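Local structure of acyl-CoA thioester hydrolase HI0827 (3BJK) at residues Gly56-Val61 with Phe119-Val124. The protein probably hydrolyses the thioester bond of acyl-coenzyme A substrates of broad range, working as a hexamer built as a trimer of dimers. The protein carries 1 engineered substitution. Residues are numbered along the deposited sequence; the frame is centred on the assembly and turned at random.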
# COMPACT_ATOMS: atom_id res chain seq x y z
N GLY C 56 -1.70 27.42 -6.65
CA GLY C 56 -1.92 26.93 -5.31
C GLY C 56 -2.91 25.80 -5.21
O GLY C 56 -3.21 25.14 -6.21
N ARG C 57 -3.41 25.59 -3.99
CA ARG C 57 -4.26 24.43 -3.65
C ARG C 57 -5.54 24.43 -4.50
O ARG C 57 -6.06 25.49 -4.85
CB ARG C 57 -4.66 24.45 -2.16
CG ARG C 57 -3.64 23.85 -1.19
CD ARG C 57 -3.88 24.39 0.28
NE ARG C 57 -2.89 23.84 1.23
CZ ARG C 57 -3.07 22.76 2.02
NH1 ARG C 57 -4.21 22.09 2.05
NH2 ARG C 57 -2.08 22.36 2.83
N VAL C 58 -6.01 23.22 -4.79
CA VAL C 58 -7.27 22.98 -5.47
C VAL C 58 -7.99 21.84 -4.79
O VAL C 58 -7.37 21.05 -4.03
CB VAL C 58 -7.12 22.61 -6.98
CG1 VAL C 58 -6.45 23.73 -7.78
CG2 VAL C 58 -6.46 21.22 -7.20
N VAL C 59 -9.30 21.76 -5.05
CA VAL C 59 -10.05 20.49 -4.82
C VAL C 59 -10.74 20.03 -6.09
O VAL C 59 -11.14 20.84 -6.94
CB VAL C 59 -11.18 20.62 -3.73
CG1 VAL C 59 -10.59 20.71 -2.34
CG2 VAL C 59 -12.08 21.77 -4.03
N THR C 60 -10.90 18.74 -6.23
CA THR C 60 -11.72 18.19 -7.33
C THR C 60 -13.18 18.35 -6.90
O THR C 60 -13.54 18.00 -5.76
CB THR C 60 -11.38 16.70 -7.58
OG1 THR C 60 -9.97 16.53 -7.63
CG2 THR C 60 -11.91 16.24 -8.82
N VAL C 61 -14.02 18.94 -7.74
CA VAL C 61 -15.45 19.00 -7.45
C VAL C 61 -16.32 18.06 -8.35
O VAL C 61 -17.41 17.65 -7.94
CB VAL C 61 -15.95 20.41 -7.59
CG1 VAL C 61 -15.17 21.32 -6.55
CG2 VAL C 61 -15.81 20.94 -9.06
N PHE C 119 -12.29 16.49 -15.89
CA PHE C 119 -12.26 16.85 -14.47
C PHE C 119 -12.53 18.31 -14.35
O PHE C 119 -12.13 19.09 -15.20
CB PHE C 119 -10.87 16.63 -13.86
CG PHE C 119 -10.58 15.19 -13.48
CD1 PHE C 119 -10.24 14.25 -14.45
CD2 PHE C 119 -10.58 14.80 -12.16
CE1 PHE C 119 -10.02 12.93 -14.08
CE2 PHE C 119 -10.35 13.54 -11.80
CZ PHE C 119 -10.06 12.59 -12.76
N THR C 120 -13.18 18.67 -13.26
CA THR C 120 -13.30 20.06 -12.81
C THR C 120 -12.72 20.21 -11.38
O THR C 120 -13.11 19.52 -10.42
CB THR C 120 -14.79 20.55 -12.80
OG1 THR C 120 -15.44 20.15 -14.02
CG2 THR C 120 -14.87 22.04 -12.54
N PHE C 121 -11.84 21.19 -11.25
CA PHE C 121 -11.20 21.53 -10.00
C PHE C 121 -11.59 22.92 -9.59
O PHE C 121 -11.96 23.72 -10.42
CB PHE C 121 -9.68 21.54 -10.20
CG PHE C 121 -9.15 20.23 -10.70
CD1 PHE C 121 -8.80 19.23 -9.80
CD2 PHE C 121 -9.06 19.99 -12.04
CE1 PHE C 121 -8.34 18.03 -10.21
CE2 PHE C 121 -8.60 18.74 -12.49
CZ PHE C 121 -8.22 17.77 -11.56
N VAL C 122 -11.50 23.20 -8.30
CA VAL C 122 -11.73 24.53 -7.79
C VAL C 122 -10.54 24.92 -6.89
O VAL C 122 -10.14 24.14 -6.03
CB VAL C 122 -13.10 24.62 -7.05
CG1 VAL C 122 -13.29 25.99 -6.43
CG2 VAL C 122 -14.22 24.28 -8.04
N ALA C 123 -9.96 26.06 -7.19
CA ALA C 123 -8.98 26.72 -6.36
C ALA C 123 -9.54 27.04 -4.95
O ALA C 123 -10.64 27.58 -4.81
CB ALA C 123 -8.54 28.00 -7.05
N VAL C 124 -8.78 26.67 -3.92
CA VAL C 124 -9.18 26.77 -2.53
C VAL C 124 -8.07 27.39 -1.67
O VAL C 124 -6.89 27.32 -2.01
CB VAL C 124 -9.60 25.41 -1.89
CG1 VAL C 124 -10.89 24.89 -2.52
CG2 VAL C 124 -8.51 24.35 -1.95
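Val59 and Val122 grip each other through both backbone polar groups: Val59 N donates to Val122 O at 2.7 Å, and Val122 N returns a bond of 2.7 Å to Val59 O, approaching nearly along the C=O axis. On one side of this antiparallel hydrogen-bonded pair Val61 N reaches Thr120 O (2.9 Å); on the other, Val124 N meets Arg57 O at 3.1 Å. The last bond is almost straight at the hydrogen (171°), yet its donor stands 47° out of the carbonyl plane, and Arg57 O takes a second hydrogen bond from Arg131, which also binds Val124 O. The first three bonds join the start of strand 58-68, outermost in the sheet of its own chain, to the end of strand 111-123 in the hotdog fold, whose long helix 35-54 packs against the face bearing Val58 and Phe121; the Arg57 bond carries the pairing just past both strand ends. Here Val58 CG2 comes obliquely to Phe121 CD1, while the Thr60 side chain runs beside that of Phe121, pointing the same way, with OG1 oblique to the ring, 3.4 Å from Phe121 CE1. With Thr60 chi1 at -47°, CG2 is turned anti to the backbone N and meets the Phe119 ring at its edge, in plane. On the face of Val59 and Val122, Val61 CG1 presses tightly on Val122 CG2 (3.4 Å), the two side chains crossing at about a right angle. Val59 CG2 similarly meets Val124 CG1 at 3.7 Å, and Val61 CG2 lies against Thr120 CG2.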